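PDB 6DXU: glycosyl hydrolase family 2, TIM barrel domain protein from Parabacteroides merdae ATCC 43184, which probably hydrolyses beta-glucuronides as a family 2 glycoside hydrolase, a beta-glucuronidase of a human gut bacterium. Local coordinates for residues Q206-S211 with H416-A421; V276-D281 with G306-E311; P283-C288 with C378-I383. One frame throughout, in Å; residues are numbered along the deposited sequence.

Interaction 1: residues Q206-S211 with H416-A421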
loop_
_atom_site.group_PDB
_atom_site.type_symbol
_atom_site.label_atom_id
_atom_site.label_comp_id
_atom_site.label_asym_id
_atom_site.label_seq_id
_atom_site.Cartn_x
_atom_site.Cartn_y
_atom_site.Cartn_z
ATOM N N GLN D 206 31.799 4.562 -8.868
ATOM C CA GLN D 206 31.855 5.860 -9.528
ATOM C C GLN D 206 33.312 6.296 -9.580
ATOM O O GLN D 206 34.057 6.074 -8.621
ATOM C CB GLN D 206 31.085 6.948 -8.746
ATOM C CG GLN D 206 29.596 6.742 -8.454
ATOM C CD GLN D 206 28.717 6.982 -9.652
ATOM O OE1 GLN D 206 29.168 7.534 -10.663
ATOM N NE2 GLN D 206 27.439 6.605 -9.542
ATOM N N ILE D 207 33.716 6.911 -10.688
ATOM C CA ILE D 207 35.011 7.589 -10.793
ATOM C C ILE D 207 34.741 9.001 -11.276
ATOM O O ILE D 207 34.253 9.190 -12.397
ATOM C CB ILE D 207 35.977 6.876 -11.756
ATOM C CG1 ILE D 207 36.260 5.455 -11.267
ATOM C CG2 ILE D 207 37.297 7.679 -11.876
ATOM C CD1 ILE D 207 36.955 4.590 -12.290
ATOM N N HIS D 208 35.060 9.991 -10.453
ATOM C CA HIS D 208 34.854 11.390 -10.818
ATOM C C HIS D 208 36.195 12.099 -10.909
ATOM O O HIS D 208 36.961 12.112 -9.943
ATOM C CB HIS D 208 33.929 12.088 -9.825
ATOM C CG HIS D 208 32.482 11.829 -10.098
ATOM N ND1 HIS D 208 31.560 11.584 -9.104
ATOM C CD2 HIS D 208 31.803 11.759 -11.268
ATOM C CE1 HIS D 208 30.372 11.380 -9.650
ATOM N NE2 HIS D 208 30.492 11.486 -10.962
ATOM N N LEU D 209 36.476 12.675 -12.071
ATOM C CA LEU D 209 37.719 13.392 -12.333
ATOM C C LEU D 209 37.386 14.876 -12.376
ATOM O O LEU D 209 36.796 15.351 -13.346
ATOM C CB LEU D 209 38.344 12.932 -13.645
ATOM C CG LEU D 209 38.509 11.418 -13.762
ATOM C CD1 LEU D 209 39.095 11.047 -15.110
ATOM C CD2 LEU D 209 39.378 10.891 -12.631
ATOM N N GLU D 210 37.729 15.604 -11.317
ATOM C CA GLU D 210 37.495 17.043 -11.264
ATOM C C GLU D 210 38.728 17.739 -11.808
ATOM O O GLU D 210 39.784 17.689 -11.183
ATOM C CB GLU D 210 37.226 17.540 -9.851
ATOM C CG GLU D 210 35.846 17.371 -9.321
ATOM C CD GLU D 210 35.739 17.987 -7.937
ATOM O OE1 GLU D 210 36.212 17.349 -6.983
ATOM O OE2 GLU D 210 35.226 19.121 -7.808
ATOM N N SER D 211 38.610 18.343 -12.984
ATOM C CA SER D 211 39.715 19.062 -13.603
ATOM C C SER D 211 39.384 20.545 -13.657
ATOM O O SER D 211 38.242 20.925 -13.933
ATOM C CB SER D 211 40.005 18.533 -15.004
ATOM O OG SER D 211 38.850 18.612 -15.810
ATOM N N HIS D 416 27.896 11.826 -16.760
ATOM C CA HIS D 416 28.646 12.465 -17.847
ATOM C C HIS D 416 29.573 13.576 -17.368
ATOM O O HIS D 416 30.130 14.308 -18.196
ATOM C CB HIS D 416 27.681 13.007 -18.905
ATOM C CG HIS D 416 27.008 11.927 -19.690
ATOM N ND1 HIS D 416 25.984 12.173 -20.584
ATOM C CD2 HIS D 416 27.235 10.593 -19.733
ATOM C CE1 HIS D 416 25.585 11.030 -21.111
ATOM N NE2 HIS D 416 26.335 10.057 -20.625
ATOM N N HIS D 417 29.775 13.684 -16.053
ATOM C CA HIS D 417 30.578 14.760 -15.466
ATOM C C HIS D 417 31.974 14.860 -16.070
ATOM O O HIS D 417 32.521 15.961 -16.200
ATOM C CB HIS D 417 30.697 14.519 -13.962
ATOM C CG HIS D 417 31.724 15.366 -13.288
ATOM N ND1 HIS D 417 33.037 14.970 -13.153
ATOM C CD2 HIS D 417 31.621 16.561 -12.657
ATOM C CE1 HIS D 417 33.711 15.907 -12.507
ATOM N NE2 HIS D 417 32.874 16.880 -12.188
ATOM N N ASN D 418 32.589 13.727 -16.395
ATOM C CA ASN D 418 34.002 13.762 -16.762
ATOM C C ASN D 418 34.243 14.178 -18.208
ATOM O O ASN D 418 35.404 14.420 -18.572
ATOM C CB ASN D 418 34.669 12.396 -16.529
ATOM C CG ASN D 418 34.581 11.924 -15.074
ATOM O OD1 ASN D 418 34.519 12.728 -14.147
ATOM N ND2 ASN D 418 34.572 10.604 -14.881
ATOM N N HIS D 419 33.208 14.251 -19.047
ATOM C CA HIS D 419 33.437 14.536 -20.464
ATOM C C HIS D 419 33.840 15.988 -20.691
ATOM O O HIS D 419 33.026 16.887 -20.454
ATOM C CB HIS D 419 32.185 14.221 -21.283
ATOM C CG HIS D 419 31.849 12.767 -21.299
ATOM N ND1 HIS D 419 32.576 11.849 -22.024
ATOM C CD2 HIS D 419 30.894 12.064 -20.642
ATOM C CE1 HIS D 419 32.073 10.642 -21.823
ATOM N NE2 HIS D 419 31.047 10.745 -20.998
ATOM N N PRO D 420 35.037 16.272 -21.207
ATOM C CA PRO D 420 35.387 17.679 -21.465
ATOM C C PRO D 420 34.479 18.341 -22.492
ATOM O O PRO D 420 34.333 19.571 -22.474
ATOM C CB PRO D 420 36.850 17.609 -21.943
ATOM C CG PRO D 420 37.012 16.217 -22.457
ATOM C CD PRO D 420 36.131 15.355 -21.568
ATOM N N ALA D 421 33.837 17.570 -23.370
ATOM C CA ALA D 421 32.931 18.171 -24.350
ATOM C C ALA D 421 31.783 18.931 -23.697
ATOM O O ALA D 421 31.306 19.926 -24.252
ATOM C CB ALA D 421 32.378 17.089 -25.285
#

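Interaction 2: residues V276-D281 with G306-E311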
loop_
_atom_site.group_PDB
_atom_site.type_symbol
_atom_site.label_atom_id
_atom_site.label_comp_id
_atom_site.label_asym_id
_atom_site.label_seq_id
_atom_site.Cartn_x
_atom_site.Cartn_y
_atom_site.Cartn_z
ATOM N N VAL D 276 48.306 19.861 -21.750
ATOM C CA VAL D 276 47.796 19.909 -23.114
ATOM C C VAL D 276 46.293 20.151 -23.088
ATOM O O VAL D 276 45.542 19.435 -22.412
ATOM C CB VAL D 276 48.143 18.613 -23.856
ATOM C CG1 VAL D 276 47.604 18.673 -25.261
ATOM C CG2 VAL D 276 49.658 18.404 -23.857
ATOM N N LEU D 277 45.843 21.167 -23.817
ATOM C CA LEU D 277 44.456 21.588 -23.728
ATOM C C LEU D 277 43.589 20.836 -24.730
ATOM O O LEU D 277 44.025 20.516 -25.838
ATOM C CB LEU D 277 44.325 23.094 -23.955
ATOM C CG LEU D 277 45.114 24.003 -23.004
ATOM C CD1 LEU D 277 44.659 25.454 -23.144
ATOM C CD2 LEU D 277 44.945 23.537 -21.561
ATOM N N TRP D 278 42.361 20.555 -24.321
ATOM C CA TRP D 278 41.343 20.023 -25.217
ATOM C C TRP D 278 40.729 21.176 -26.001
ATOM O O TRP D 278 40.395 22.217 -25.432
ATOM C CB TRP D 278 40.261 19.288 -24.409
ATOM C CG TRP D 278 39.217 18.565 -25.225
ATOM C CD1 TRP D 278 39.220 17.241 -25.584
ATOM C CD2 TRP D 278 38.019 19.127 -25.780
ATOM N NE1 TRP D 278 38.088 16.947 -26.320
ATOM C CE2 TRP D 278 37.342 18.087 -26.460
ATOM C CE3 TRP D 278 37.452 20.406 -25.769
ATOM C CZ2 TRP D 278 36.126 18.289 -27.122
ATOM C CZ3 TRP D 278 36.246 20.606 -26.424
ATOM C CH2 TRP D 278 35.593 19.551 -27.088
ATOM N N ASP D 279 40.579 20.987 -27.306
ATOM C CA ASP D 279 40.071 22.009 -28.208
ATOM C C ASP D 279 39.206 21.344 -29.271
ATOM O O ASP D 279 39.316 20.142 -29.507
ATOM C CB ASP D 279 41.243 22.790 -28.830
ATOM C CG ASP D 279 40.813 23.691 -29.953
ATOM O OD1 ASP D 279 41.039 23.289 -31.117
ATOM O OD2 ASP D 279 40.232 24.769 -29.691
ATOM N N VAL D 280 38.317 22.128 -29.898
ATOM C CA VAL D 280 37.455 21.542 -30.924
ATOM C C VAL D 280 38.234 21.210 -32.189
ATOM O O VAL D 280 37.824 20.328 -32.950
ATOM C CB VAL D 280 36.247 22.445 -31.239
ATOM C CG1 VAL D 280 35.287 22.500 -30.021
ATOM C CG2 VAL D 280 36.681 23.839 -31.667
ATOM N N ASP D 281 39.359 21.883 -32.436
ATOM C CA ASP D 281 40.154 21.545 -33.611
ATOM C C ASP D 281 41.188 20.475 -33.316
ATOM O O ASP D 281 41.489 19.650 -34.191
ATOM C CB ASP D 281 40.854 22.792 -34.162
ATOM C CG ASP D 281 39.872 23.817 -34.696
ATOM O OD1 ASP D 281 40.049 25.018 -34.407
ATOM O OD2 ASP D 281 38.914 23.419 -35.389
ATOM N N GLY D 306 39.693 15.868 -20.054
ATOM C CA GLY D 306 40.428 16.896 -20.767
ATOM C C GLY D 306 40.454 18.189 -19.982
ATOM O O GLY D 306 39.565 18.467 -19.176
ATOM N N PHE D 307 41.502 18.985 -20.231
ATOM C CA PHE D 307 41.656 20.317 -19.658
ATOM C C PHE D 307 41.175 21.345 -20.678
ATOM O O PHE D 307 41.699 21.395 -21.796
ATOM C CB PHE D 307 43.125 20.601 -19.303
ATOM C CG PHE D 307 43.632 19.857 -18.084
ATOM C CD1 PHE D 307 43.217 20.222 -16.803
ATOM C CD2 PHE D 307 44.532 18.810 -18.224
ATOM C CE1 PHE D 307 43.686 19.555 -15.679
ATOM C CE2 PHE D 307 45.016 18.139 -17.112
ATOM C CZ PHE D 307 44.585 18.508 -15.835
ATOM N N ARG D 308 40.224 22.190 -20.287
ATOM C CA ARG D 308 39.841 23.304 -21.147
ATOM C C ARG D 308 39.093 24.339 -20.320
ATOM O O ARG D 308 38.433 24.010 -19.330
ATOM C CB ARG D 308 38.996 22.843 -22.345
ATOM C CG ARG D 308 37.486 22.731 -22.088
ATOM C CD ARG D 308 37.153 21.529 -21.200
ATOM N NE ARG D 308 35.713 21.395 -21.007
ATOM C CZ ARG D 308 35.014 22.076 -20.105
ATOM N NH1 ARG D 308 35.624 22.938 -19.288
ATOM N NH2 ARG D 308 33.704 21.890 -20.010
ATOM N N HIS D 309 39.234 25.597 -20.726
ATOM C CA HIS D 309 38.586 26.733 -20.082
ATOM C C HIS D 309 37.472 27.244 -20.983
ATOM O O HIS D 309 37.692 27.457 -22.179
ATOM C CB HIS D 309 39.599 27.859 -19.817
ATOM C CG HIS D 309 39.028 29.013 -19.057
ATOM N ND1 HIS D 309 38.419 30.082 -19.677
ATOM C CD2 HIS D 309 38.978 29.270 -17.728
ATOM C CE1 HIS D 309 38.003 30.941 -18.763
ATOM N NE2 HIS D 309 38.328 30.470 -17.572
ATOM N N THR D 310 36.287 27.449 -20.414
ATOM C CA THR D 310 35.146 27.964 -21.159
ATOM C C THR D 310 34.614 29.213 -20.473
ATOM O O THR D 310 34.655 29.327 -19.241
ATOM C CB THR D 310 34.022 26.904 -21.274
ATOM O OG1 THR D 310 33.550 26.568 -19.969
ATOM C CG2 THR D 310 34.540 25.655 -21.945
ATOM N N GLU D 311 34.114 30.159 -21.270
ATOM C CA GLU D 311 33.556 31.373 -20.684
ATOM C C GLU D 311 32.489 31.966 -21.592
ATOM O O GLU D 311 32.738 32.193 -22.775
ATOM C CB GLU D 311 34.648 32.421 -20.423
ATOM C CG GLU D 311 34.099 33.698 -19.787
ATOM C CD GLU D 311 35.164 34.765 -19.547
ATOM O OE1 GLU D 311 36.334 34.553 -19.933
ATOM O OE2 GLU D 311 34.823 35.813 -18.962
HETATM O O HOH W 1 43.324 17.813 -22.225
#

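Interaction 3: residues P283-C288 with C378-I383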
loop_
_atom_site.group_PDB
_atom_site.type_symbol
_atom_site.label_atom_id
_atom_site.label_comp_id
_atom_site.label_asym_id
_atom_site.label_seq_id
_atom_site.Cartn_x
_atom_site.Cartn_y
_atom_site.Cartn_z
ATOM N N PRO D 283 41.211 17.926 -30.400
ATOM C CA PRO D 283 40.722 17.295 -29.164
ATOM C C PRO D 283 41.787 16.354 -28.625
ATOM O O PRO D 283 42.192 15.409 -29.303
ATOM C CB PRO D 283 39.473 16.530 -29.623
ATOM C CG PRO D 283 39.715 16.269 -31.080
ATOM C CD PRO D 283 40.492 17.450 -31.593
ATOM N N GLN D 284 42.291 16.652 -27.437
ATOM C CA GLN D 284 43.326 15.828 -26.830
ATOM C C GLN D 284 42.895 15.516 -25.408
ATOM O O GLN D 284 42.442 16.410 -24.692
ATOM C CB GLN D 284 44.695 16.529 -26.871
ATOM C CG GLN D 284 45.213 16.698 -28.301
ATOM C CD GLN D 284 46.641 17.215 -28.381
ATOM O OE1 GLN D 284 46.890 18.415 -28.279
ATOM N NE2 GLN D 284 47.584 16.306 -28.585
ATOM N N LEU D 285 43.031 14.254 -25.011
ATOM C CA LEU D 285 42.533 13.771 -23.735
ATOM C C LEU D 285 43.661 13.160 -22.915
ATOM O O LEU D 285 44.567 12.518 -23.450
ATOM C CB LEU D 285 41.437 12.712 -23.953
ATOM C CG LEU D 285 40.290 13.192 -24.842
ATOM C CD1 LEU D 285 39.534 12.022 -25.459
ATOM C CD2 LEU D 285 39.388 14.000 -23.955
ATOM N N TYR D 286 43.563 13.327 -21.610
ATOM C CA TYR D 286 44.367 12.579 -20.662
ATOM C C TYR D 286 43.618 11.316 -20.252
ATOM O O TYR D 286 42.395 11.222 -20.376
ATOM C CB TYR D 286 44.664 13.419 -19.423
ATOM C CG TYR D 286 45.713 14.493 -19.623
ATOM C CD1 TYR D 286 47.000 14.324 -19.135
ATOM C CD2 TYR D 286 45.420 15.659 -20.317
ATOM C CE1 TYR D 286 47.971 15.298 -19.318
ATOM C CE2 TYR D 286 46.380 16.641 -20.509
ATOM C CZ TYR D 286 47.656 16.453 -20.001
ATOM O OH TYR D 286 48.625 17.413 -20.178
ATOM N N THR D 287 44.360 10.348 -19.725
ATOM C CA THR D 287 43.749 9.108 -19.272
ATOM C C THR D 287 44.110 8.870 -17.816
ATOM O O THR D 287 45.286 8.904 -17.453
ATOM C CB THR D 287 44.211 7.918 -20.109
ATOM O OG1 THR D 287 43.925 8.166 -21.491
ATOM C CG2 THR D 287 43.459 6.665 -19.664
ATOM N N CYS D 288 43.111 8.602 -16.987
ATOM C CA CYS D 288 43.361 8.224 -15.608
ATOM C C CYS D 288 43.112 6.725 -15.496
ATOM O O CYS D 288 42.029 6.242 -15.849
ATOM C CB CYS D 288 42.479 9.032 -14.653
ATOM S SG CYS D 288 42.706 8.616 -12.891
ATOM N N CYS D 378 32.040 12.794 -28.959
ATOM C CA CYS D 378 32.198 14.247 -28.887
ATOM C C CYS D 378 33.539 14.630 -28.270
ATOM O O CYS D 378 34.186 15.590 -28.718
ATOM C CB CYS D 378 31.046 14.879 -28.107
ATOM S SG CYS D 378 29.431 14.780 -28.972
ATOM N N ASP D 379 33.962 13.913 -27.224
ATOM C CA ASP D 379 35.292 14.152 -26.663
ATOM C C ASP D 379 36.377 13.922 -27.708
ATOM O O ASP D 379 37.354 14.677 -27.784
ATOM C CB ASP D 379 35.557 13.221 -25.485
ATOM C CG ASP D 379 34.750 13.564 -24.243
ATOM O OD1 ASP D 379 34.203 14.684 -24.118
ATOM O OD2 ASP D 379 34.683 12.673 -23.368
ATOM N N GLU D 380 36.251 12.838 -28.480
ATOM C CA GLU D 380 37.312 12.431 -29.396
ATOM C C GLU D 380 37.322 13.257 -30.661
ATOM O O GLU D 380 38.386 13.454 -31.257
ATOM C CB GLU D 380 37.153 10.966 -29.785
ATOM C CG GLU D 380 37.434 10.011 -28.656
ATOM C CD GLU D 380 37.073 8.586 -29.015
ATOM O OE1 GLU D 380 36.854 8.312 -30.224
ATOM O OE2 GLU D 380 37.005 7.748 -28.085
ATOM N N LEU D 381 36.164 13.729 -31.097
ATOM C CA LEU D 381 36.087 14.462 -32.353
ATOM C C LEU D 381 36.169 15.970 -32.178
ATOM O O LEU D 381 36.371 16.673 -33.168
ATOM C CB LEU D 381 34.789 14.117 -33.088
ATOM C CG LEU D 381 34.678 12.684 -33.621
ATOM C CD1 LEU D 381 33.247 12.421 -34.045
ATOM C CD2 LEU D 381 35.628 12.472 -34.800
ATOM N N GLY D 382 35.969 16.481 -30.968
ATOM C CA GLY D 382 36.019 17.910 -30.714
ATOM C C GLY D 382 34.696 18.620 -30.937
ATOM O O GLY D 382 34.622 19.585 -31.704
ATOM N N ILE D 383 33.641 18.161 -30.265
ATOM C CA ILE D 383 32.304 18.735 -30.400
ATOM C C ILE D 383 31.813 19.074 -29.000
ATOM O O ILE D 383 31.624 18.171 -28.178
ATOM C CB ILE D 383 31.327 17.774 -31.096
ATOM C CG1 ILE D 383 31.847 17.405 -32.488
ATOM C CG2 ILE D 383 29.912 18.389 -31.155
ATOM C CD1 ILE D 383 30.991 16.326 -33.186
HETATM O O HOH W 2 40.922 12.711 -30.142
#

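Interaction 1: residues Q206-S211 with H416-A421
With CG set beside its own backbone N and anti to the carbonyl carbon (chi1 -59°), N418 turns its amide onto the backbone of I207 and L209, while H417, whose CG lies anti to the backbone N (chi1 168°), swings its imidazole alongside that amide. The N418 amide then reads the strand edge with both ends. ND2 of N418 donates to O of I207 at 2.9 Å, an almost straight bond with the acceptor close to the amide plane. In return, N of L209 donates to OD1 of N418 at 2.9 Å, arriving from above the carbonyl plane. The opposite face of that plane is met by ND1 of H417, 2.9 Å from OD1 of N418, with the acceptor almost in the imidazole plane.

The same imidazole presents the edge at CE1 of H417 to O of L209, 3.2 Å away. H208 and H417 lie obliquely, their planes 69° apart, with CD2 of H208 3.9 Å from ND1 of H417; NE2 of H208 is bonded to V414 O. CG of E210 also comes obliquely to the H417 ring, 4.1 Å from its CE1, whereas the E210 carboxylate turns to a salt bridge with K225. ND2 of N418 has a second acceptor in E303.

Were N418 an alanine, O of I207 and N of L209 would probably lose these partners, and the H417 ring would be freer to turn.

The segment 416-421, following helix 399-416 of the TIM barrel, thus docks on strand 203-213 of the preceding beta domain. Two donors on opposite faces of N418 OD1, and two acceptors for ND2, fix the amide's rotation and imply that H417 carries its proton on ND1.

Interaction 2: residues V276-D281 with G306-E311
The link between the family 2 beta domain and the TIM barrel is the setting here: residues 306-309 run from strand 297-305 to strand 310-312, and the loop 276-281 lies against them. W278 and F307 are joined by the one direct hydrogen bond of the contact, from N of W278 to O of F307 at 2.7 Å. Its N-H...O angle of 166° shows it to be nearly straight, and the donor is tilted by 21° from the carbonyl plane. The same oxygen is approached by the CA-H of L277, with CA of L277 3.4 Å from O of F307. Two residues before W278, a water stands in for a direct backbone bond, donating to O of V276 at 2.8 Å and accepting from N of F307.

Side chains close over this backbone pairing. CD2 of L277 meets CB of F307 at 4.1 Å, the two side chains crossing at about a right angle, while the phenyl ring continues away to make edge-to-face pairs with Y286 and F305. CB of R308 rests 3.4 Å from O of W278. CG of R308 stands between the backbone N and the carbonyl carbon (chi1 86°), and the chain bends again at chi2, so that NE of R308 donates to P420 O. The indole of W278 likewise ends outside the pair, its NE1 donating to D379 O. At G306 a side chain would be tight, since a CB there would come within 3.2 Å of CB of W278.

Within the loop, D279 OD1 accepts from N of D281 at 2.6 Å, forming an Asx turn. The chemistry is thus mostly backbone: F307 is gripped at its oxygen directly and at its nitrogen through water, while W278 and R308 send their polar ends on to the barrel.

Interaction 3: residues P283-C288 with C378-I383
The C-terminal end of helix 372-381, an outer helix of the TIM barrel, receives the loop that leads into strand 286-294 of the beta domain. P283 is set against carbonyls of the last turn of the helix: its CG lies 3.1 Å from O of E380, and its CB lies 3.4 Å from O of D379. The pyrrolidine ring therefore meets the carbonyl end of the helix with carbon atoms alone. A water completes the join, donating to O of P283 at 3.1 Å and to O of E380 at 2.9 Å.

L285 extends the contact along the helix. Both its methyls, CD1 and CD2, stand 4.2 Å from CB of D379, the side chains crossing at about a right angle, and CD1 also touches CG of E380. The carboxylate of D379 is held by H419 and A421, and that of E380 by R304.

Where the helix stops, G382 has positive phi (87°); at its backbone angles a CB would jam against O of L381, which calls for glycine, and would crowd CG of P283. The proline ring has no hydrogen to offer the E380 carbonyl, so water supplies one there and another to O of P283, while L285 adds only apolar contact.

How the interactions relate
From the N terminus, strand 203-213 comes first, and interaction 1 closes the longest loop by joining it to 416-421, just after helix 399-416. Interactions 2 and 3 are both nested inside that loop. They cross each other: 276-281 precedes 283-288, then 306-311 follows before 378-383. The three are also in physical contact: S211 of interaction 1 packs on F307 of interaction 2, N of V276 in interaction 2 bonds OH of Y286 in interaction 3, and CB of A421 in interaction 1 lies against O of I383 in interaction 3. Together they tie the beta domain and its connection into the barrel to two neighbouring parts of the TIM barrel, helix 372-381 and the 416-421 turn.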